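Local coordinates for major pilin protein fimA (PDB 2IMH), which is of unknown function but belongs to the uncharacterised DUF1028 family, despite its name as a major pilin, at residues 40-45 against 55-60; 46-51 against 82-87. All blocks are in the same frame, centred on the assembly; numbering follows the deposited sequence.

How the interactions relate
Interactions 1 and 2 adjoin, with centres about 12 Å apart. Along the chain their segments alternate: strand 40-45 leads into loop 46-51, which leads into helix 51-62. Helix 67-76 comes next, and residues 82-87 follow it. Interaction 1 sets helix 51-62 against strand 40-45. Interaction 2 sets the loop between that strand and helix against the start of strand 85-90. Strands 40-45 and 85-90 are antiparallel neighbours in the four-stranded sheet, so both contacts reach the same sheet. S44 OG also hydrogen-bonds to S50 O at 2.6 Å, and Q45 N to Q85 O at 2.9 Å. Together the contacts join strand 40-45, the loop after it and helix 51-62 to the four-stranded sheet.

Interaction 1. Residues 40-45 against 55-60; sequences GMSASQ and EEVLQH
L58 lies over the G40-S42 backbone, and V57 beside it presses on S42. From CB, which stays back from the strand, L58 reaches forward with its branched end. CG turns anti to its own carbonyl carbon (chi1 -67°) and comes alongside S42 OG at 3.8 Å. CD1 meets that hydroxyl too. CD2 goes on to the backbone, 3.5 Å from G40 O and 3.7 Å from M41 C. At G40 the backbone angles themselves would drive a CB into the preceding carbonyl O. V57 adds a tight touch: its CG1 sits 3.5 Å from S42 CB, closer than usual for two carbons. No hydrogen bond joins the two segments. The buried S42 OG is instead satisfied by G54 O, one residue before this part of the helix. The axes of strand and helix run nearly antiparallel, at 152°, and approach to 8.1 Å. M41 and A43 point from the other face of the strand onto strand 4-11 of the second sheet. Helix 51-62 thus forms an outer layer on two face-to-face antiparallel sheets, as in an alpha-beta-beta-alpha sandwich.

Interaction 2. Residues 46-51 against 82-87; sequences GAAPST and AYRQLA
R84 reaches along the loop at A48 and S50, and this is the tight part of the contact. Its chain is extended from CG to NE and runs past the A48 carbonyl, with CD 3.2 Å from A48 O. NH1 then donates to A48 O at 2.7 Å, from an edge of the guanidinium and close to its plane. The C=O...N angle is 144°, and the donor is tilted 18° from the carbonyl plane. CG of R84 is almost eclipsed with the backbone N (chi1 14°), an uncommon and probably strained torsion; it goes with the chain running past A48 O. S50 CB rests on the aliphatic end at CD, 3.7 Å away. NE forms a salt bridge to D78, which fixes the other side of the head. With an alanine here, A48 O would probably lose its side-chain donor and D78 its charged mate.

The backbones are also close. G46 CA lies 4.2 Å from R84 CA, where a CB on residue 46 would clash. A48 N donates to Y83 O at 2.8 Å. Further in, between the buried S50 and Q85, a water accepts from S50 N and gives a weak bond to Q85 O.

The outer side is looser. A47 and Y83 are exposed, and the Y83 ring leads away from the loop. There the CB atoms of A48 and Y83 are 4.1 Å apart, a light apolar touch.

N103 bonds to both segments, with OD1 taking A47 N and ND2 giving to R84 O. At the other end S50 is the N-cap of helix 51-62, its OG bonded to W53 N, and R84 and L86 pack on W53. The loop thus lies between the start of that helix and the N-terminal end of strand 85-90.

Interaction 1. Residues 40-45 against 55-60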
ATOM      1  N   GLY A  40      -6.730   9.526   1.553  1.00 15.63           N
ATOM      2  CA  GLY A  40      -5.391   9.038   1.928  1.00 15.31           C
ATOM      3  C   GLY A  40      -5.301   7.526   1.768  1.00 15.71           C
ATOM      4  O   GLY A  40      -6.066   6.939   0.987  1.00 16.24           O
HETATM    5  N   MSE A  41      -4.382   6.904   2.510  1.00 15.44           N
HETATM    6  CA  MSE A  41      -4.114   5.465   2.398  1.00 15.92           C
HETATM    7  C   MSE A  41      -4.265   4.795   3.753  1.00 15.78           C
HETATM    8  O   MSE A  41      -4.033   5.422   4.795  1.00 15.54           O
HETATM    9  CB  MSE A  41      -2.672   5.230   1.926  1.00 16.05           C
HETATM   10  CG  MSE A  41      -2.353   5.696   0.513  1.00 18.32           C
HETATM   11 SE   MSE A  41      -3.215   4.642  -0.907  1.00 24.66          SE
HETATM   12  CE  MSE A  41      -2.587   2.843  -0.370  1.00 18.93           C
ATOM     13  N   SER A  42      -4.592   3.503   3.737  1.00 15.23           N
ATOM     14  CA  SER A  42      -4.581   2.737   4.980  1.00 15.50           C
ATOM     15  C   SER A  42      -4.021   1.332   4.773  1.00 15.21           C
ATOM     16  O   SER A  42      -4.121   0.769   3.683  1.00 14.82           O
ATOM     17  CB  SER A  42      -5.981   2.656   5.592  1.00 15.13           C
ATOM     18  OG  SER A  42      -6.876   1.953   4.759  1.00 15.61           O
ATOM     19  N   ALA A  43      -3.429   0.790   5.838  1.00 15.91           N
ATOM     20  CA  ALA A  43      -2.927  -0.586   5.833  1.00 15.24           C
ATOM     21  C   ALA A  43      -3.506  -1.213   7.080  1.00 15.95           C
ATOM     22  O   ALA A  43      -3.144  -0.805   8.182  1.00 16.06           O
ATOM     23  CB  ALA A  43      -1.379  -0.597   5.891  1.00 15.84           C
ATOM     24  N   SER A  44      -4.417  -2.170   6.914  1.00 15.69           N
ATOM     25  CA  SER A  44      -5.062  -2.793   8.074  1.00 16.13           C
ATOM     26  C   SER A  44      -4.633  -4.254   8.117  1.00 16.29           C
ATOM     27  O   SER A  44      -4.874  -5.002   7.169  1.00 16.39           O
ATOM     28  CB  SER A  44      -6.582  -2.644   7.974  1.00 16.88           C
ATOM     29  OG  SER A  44      -7.251  -3.301   9.055  1.00 17.36           O
ATOM     30  N   GLN A  45      -3.986  -4.654   9.213  1.00 15.68           N
ATOM     31  CA  GLN A  45      -3.302  -5.952   9.244  1.00 16.20           C
ATOM     32  C   GLN A  45      -3.273  -6.488  10.674  1.00 15.98           C
ATOM     33  O   GLN A  45      -4.096  -6.076  11.515  1.00 16.41           O
ATOM     34  CB  GLN A  45      -1.879  -5.808   8.663  1.00 15.06           C
ATOM     35  CG  GLN A  45      -1.031  -4.753   9.358  1.00 15.07           C
ATOM     36  CD  GLN A  45       0.109  -4.221   8.487  1.00 16.35           C
ATOM     37  OE1 GLN A  45      -0.094  -3.921   7.310  1.00 17.36           O
ATOM     38  NE2 GLN A  45       1.310  -4.088   9.075  1.00 16.35           N
ATOM     39  N   GLU A  55     -11.325   0.533   6.085  1.00 17.79           N
ATOM     40  CA  GLU A  55     -12.294   1.411   5.429  1.00 19.12           C
ATOM     41  C   GLU A  55     -12.641   2.607   6.318  1.00 18.28           C
ATOM     42  O   GLU A  55     -12.654   3.751   5.871  1.00 18.30           O
ATOM     43  CB  GLU A  55     -13.575   0.626   5.104  1.00 19.08           C
ATOM     44  CG  GLU A  55     -13.373  -0.521   4.113  1.00 21.06           C
ATOM     45  CD  GLU A  55     -14.658  -1.307   3.807  1.00 23.94           C
ATOM     46  OE1 GLU A  55     -15.669  -1.135   4.528  1.00 29.87           O
ATOM     47  OE2 GLU A  55     -14.645  -2.101   2.833  1.00 27.83           O
ATOM     48  N   GLU A  56     -12.956   2.338   7.585  1.00 17.50           N
ATOM     49  CA  GLU A  56     -13.399   3.391   8.485  1.00 17.65           C
ATOM     50  C   GLU A  56     -12.350   4.466   8.729  1.00 16.76           C
ATOM     51  O   GLU A  56     -12.682   5.660   8.797  1.00 17.01           O
ATOM     52  CB  GLU A  56     -13.898   2.782   9.801  1.00 18.75           C
ATOM     53  CG  GLU A  56     -15.173   2.006   9.547  1.00 21.19           C
ATOM     54  CD  GLU A  56     -15.754   1.355  10.793  1.00 27.97           C
ATOM     55  OE1 GLU A  56     -15.336   1.726  11.913  1.00 30.75           O
ATOM     56  OE2 GLU A  56     -16.644   0.483  10.632  1.00 29.32           O
ATOM     57  N   VAL A  57     -11.087   4.076   8.852  1.00 15.78           N
ATOM     58  CA  VAL A  57     -10.034   5.088   9.077  1.00 15.64           C
ATOM     59  C   VAL A  57      -9.957   6.097   7.930  1.00 15.69           C
ATOM     60  O   VAL A  57      -9.696   7.280   8.169  1.00 16.50           O
ATOM     61  CB  VAL A  57      -8.659   4.439   9.396  1.00 15.20           C
ATOM     62  CG1 VAL A  57      -7.960   3.946   8.145  1.00 15.96           C
ATOM     63  CG2 VAL A  57      -7.770   5.382  10.183  1.00 17.21           C
ATOM     64  N   LEU A  58     -10.205   5.636   6.701  1.00 15.83           N
ATOM     65  CA  LEU A  58     -10.244   6.548   5.542  1.00 15.80           C
ATOM     66  C   LEU A  58     -11.406   7.554   5.664  1.00 16.83           C
ATOM     67  O   LEU A  58     -11.257   8.744   5.363  1.00 16.98           O
ATOM     68  CB  LEU A  58     -10.354   5.760   4.240  1.00 16.25           C
ATOM     69  CG  LEU A  58      -9.120   4.918   3.885  1.00 15.98           C
ATOM     70  CD1 LEU A  58      -9.367   4.125   2.606  1.00 19.02           C
ATOM     71  CD2 LEU A  58      -7.847   5.760   3.731  1.00 16.45           C
ATOM     72  N   GLN A  59     -12.557   7.084   6.128  1.00 17.07           N
ATOM     73  CA  GLN A  59     -13.679   7.991   6.366  1.00 17.90           C
ATOM     74  C   GLN A  59     -13.339   9.066   7.395  1.00 17.72           C
ATOM     75  O   GLN A  59     -13.686  10.233   7.211  1.00 18.14           O
ATOM     76  CB  GLN A  59     -14.928   7.212   6.781  1.00 18.38           C
ATOM     77  CG  GLN A  59     -16.177   8.097   6.818  1.00 21.00           C
ATOM     78  CD  GLN A  59     -16.480   8.760   5.484  1.00 23.86           C
ATOM     79  OE1 GLN A  59     -16.447   8.119   4.423  1.00 25.66           O
ATOM     80  NE2 GLN A  59     -16.798  10.048   5.528  1.00 26.31           N
ATOM     81  N   HIS A  60     -12.636   8.694   8.467  1.00 17.71           N
ATOM     82  CA  HIS A  60     -12.249   9.704   9.453  1.00 18.31           C
ATOM     83  C   HIS A  60     -11.321  10.757   8.856  1.00 17.44           C
ATOM     84  O   HIS A  60     -11.421  11.928   9.199  1.00 17.62           O
ATOM     85  CB  HIS A  60     -11.639   9.079  10.699  1.00 19.05           C
ATOM     86  CG  HIS A  60     -12.635   8.344  11.539  1.00 22.36           C
ATOM     87  ND1 HIS A  60     -13.404   8.970  12.497  1.00 27.98           N
ATOM     88  CD2 HIS A  60     -13.013   7.044  11.544  1.00 24.42           C
ATOM     89  CE1 HIS A  60     -14.198   8.080  13.071  1.00 29.02           C
ATOM     90  NE2 HIS A  60     -13.979   6.903  12.513  1.00 27.24           N
TER

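Interaction 2. Residues 46-51 against 82-87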
ATOM      1  N   GLY A  46      -2.330  -7.388  10.940  1.00 16.96           N
ATOM      2  CA  GLY A  46      -2.174  -7.961  12.289  1.00 17.43           C
ATOM      3  C   GLY A  46      -2.727  -9.369  12.401  1.00 18.01           C
ATOM      4  O   GLY A  46      -3.090  -9.997  11.393  1.00 18.25           O
ATOM      5  N   ALA A  47      -2.801  -9.865  13.637  1.00 17.83           N
ATOM      6  CA  ALA A  47      -3.122 -11.268  13.887  1.00 18.30           C
ATOM      7  C   ALA A  47      -4.528 -11.630  13.452  1.00 18.63           C
ATOM      8  O   ALA A  47      -4.750 -12.717  12.880  1.00 18.59           O
ATOM      9  CB  ALA A  47      -2.903 -11.602  15.370  1.00 17.19           C
ATOM     10  N   ALA A  48      -5.461 -10.713  13.728  1.00 17.86           N
ATOM     11  CA  ALA A  48      -6.858 -10.858  13.366  1.00 17.92           C
ATOM     12  C   ALA A  48      -7.262  -9.535  12.710  1.00 17.76           C
ATOM     13  O   ALA A  48      -7.858  -8.659  13.351  1.00 17.79           O
ATOM     14  CB  ALA A  48      -7.698 -11.129  14.603  1.00 18.07           C
ATOM     15  N   PRO A  49      -6.930  -9.387  11.423  1.00 17.81           N
ATOM     16  CA  PRO A  49      -7.120  -8.099  10.742  1.00 17.53           C
ATOM     17  C   PRO A  49      -8.597  -7.729  10.584  1.00 17.45           C
ATOM     18  O   PRO A  49      -9.440  -8.601  10.355  1.00 17.18           O
ATOM     19  CB  PRO A  49      -6.479  -8.338   9.370  1.00 17.83           C
ATOM     20  CG  PRO A  49      -6.598  -9.823   9.147  1.00 18.19           C
ATOM     21  CD  PRO A  49      -6.352 -10.405  10.527  1.00 17.66           C
ATOM     22  N   SER A  50      -8.894  -6.436  10.704  1.00 16.95           N
ATOM     23  CA  SER A  50     -10.237  -5.930  10.530  1.00 17.32           C
ATOM     24  C   SER A  50     -10.355  -5.189   9.207  1.00 17.25           C
ATOM     25  O   SER A  50      -9.764  -4.108   9.050  1.00 17.32           O
ATOM     26  CB  SER A  50     -10.585  -4.947  11.654  1.00 17.42           C
ATOM     27  OG  SER A  50     -11.816  -4.270  11.406  1.00 16.71           O
ATOM     28  N   THR A  51     -11.124  -5.739   8.275  1.00 17.20           N
ATOM     29  CA  THR A  51     -11.418  -4.993   7.042  1.00 16.91           C
ATOM     30  C   THR A  51     -12.109  -3.663   7.377  1.00 17.51           C
ATOM     31  O   THR A  51     -11.867  -2.636   6.738  1.00 17.54           O
ATOM     32  CB  THR A  51     -12.301  -5.803   6.086  1.00 17.24           C
ATOM     33  OG1 THR A  51     -13.494  -6.202   6.766  1.00 17.97           O
ATOM     34  CG2 THR A  51     -11.550  -7.046   5.604  1.00 17.02           C
ATOM     35  N   ALA A  82      -6.351  -5.344  20.509  1.00 19.32           N
ATOM     36  CA  ALA A  82      -5.015  -5.863  20.811  1.00 19.27           C
ATOM     37  C   ALA A  82      -4.520  -6.862  19.758  1.00 18.92           C
ATOM     38  O   ALA A  82      -3.317  -7.095  19.630  1.00 19.64           O
ATOM     39  CB  ALA A  82      -5.003  -6.511  22.205  1.00 19.01           C
ATOM     40  N   TYR A  83      -5.456  -7.455  19.016  1.00 18.54           N
ATOM     41  CA  TYR A  83      -5.129  -8.486  18.031  1.00 19.48           C
ATOM     42  C   TYR A  83      -4.948  -7.960  16.610  1.00 18.51           C
ATOM     43  O   TYR A  83      -4.932  -8.734  15.649  1.00 18.77           O
ATOM     44  CB  TYR A  83      -6.187  -9.577  18.044  1.00 20.86           C
ATOM     45  CG  TYR A  83      -6.089 -10.420  19.291  1.00 22.96           C
ATOM     46  CD1 TYR A  83      -5.405 -11.633  19.279  1.00 24.18           C
ATOM     47  CD2 TYR A  83      -6.639  -9.975  20.491  1.00 24.30           C
ATOM     48  CE1 TYR A  83      -5.293 -12.403  20.440  1.00 25.61           C
ATOM     49  CE2 TYR A  83      -6.532 -10.726  21.652  1.00 25.08           C
ATOM     50  CZ  TYR A  83      -5.860 -11.940  21.618  1.00 25.00           C
ATOM     51  OH  TYR A  83      -5.754 -12.698  22.770  1.00 27.00           O
ATOM     52  N   ARG A  84      -4.798  -6.646  16.469  1.00 18.31           N
ATOM     53  CA  ARG A  84      -4.664  -6.094  15.111  1.00 16.93           C
ATOM     54  C   ARG A  84      -3.799  -4.846  15.076  1.00 17.26           C
ATOM     55  O   ARG A  84      -3.327  -4.374  16.120  1.00 16.65           O
ATOM     56  CB  ARG A  84      -6.029  -5.896  14.421  1.00 17.22           C
ATOM     57  CG  ARG A  84      -7.260  -5.983  15.347  1.00 15.87           C
ATOM     58  CD  ARG A  84      -8.562  -5.747  14.592  1.00 17.20           C
ATOM     59  NE  ARG A  84      -9.728  -5.925  15.467  1.00 19.04           N
ATOM     60  CZ  ARG A  84     -10.211  -7.114  15.835  1.00 18.75           C
ATOM     61  NH1 ARG A  84      -9.648  -8.242  15.394  1.00 16.62           N
ATOM     62  NH2 ARG A  84     -11.259  -7.172  16.637  1.00 17.01           N
ATOM     63  N   GLN A  85      -3.574  -4.334  13.867  1.00 16.67           N
ATOM     64  CA  GLN A  85      -2.571  -3.315  13.635  1.00 16.35           C
ATOM     65  C   GLN A  85      -3.083  -2.449  12.478  1.00 16.15           C
ATOM     66  O   GLN A  85      -3.642  -2.977  11.522  1.00 16.80           O
ATOM     67  CB  GLN A  85      -1.248  -3.978  13.250  1.00 16.16           C
ATOM     68  CG  GLN A  85      -0.118  -3.003  12.966  1.00 16.05           C
ATOM     69  CD  GLN A  85       1.214  -3.696  12.737  1.00 15.77           C
ATOM     70  OE1 GLN A  85       1.308  -4.668  11.988  1.00 15.58           O
ATOM     71  NE2 GLN A  85       2.262  -3.176  13.376  1.00 15.67           N
ATOM     72  N   LEU A  86      -2.916  -1.138  12.595  1.00 16.39           N
ATOM     73  CA  LEU A  86      -3.486  -0.203  11.629  1.00 15.54           C
ATOM     74  C   LEU A  86      -2.546   0.960  11.369  1.00 16.03           C
ATOM     75  O   LEU A  86      -1.948   1.513  12.294  1.00 15.89           O
ATOM     76  CB  LEU A  86      -4.826   0.346  12.160  1.00 15.16           C
ATOM     77  CG  LEU A  86      -5.587   1.308  11.225  1.00 14.77           C
ATOM     78  CD1 LEU A  86      -6.000   0.579   9.941  1.00 15.74           C
ATOM     79  CD2 LEU A  86      -6.810   1.917  11.922  1.00 15.94           C
ATOM     80  N   ALA A  87      -2.413   1.329  10.101  1.00 14.68           N
ATOM     81  CA  ALA A  87      -1.604   2.482   9.745  1.00 14.91           C
ATOM     82  C   ALA A  87      -2.410   3.290   8.750  1.00 14.79           C
ATOM     83  O   ALA A  87      -3.169   2.735   7.940  1.00 14.87           O
ATOM     84  CB  ALA A  87      -0.300   2.048   9.118  1.00 14.89           C
TER
HETATM   85  O   HOH W   1      -6.596  -4.768  11.304  1.00 16.62           O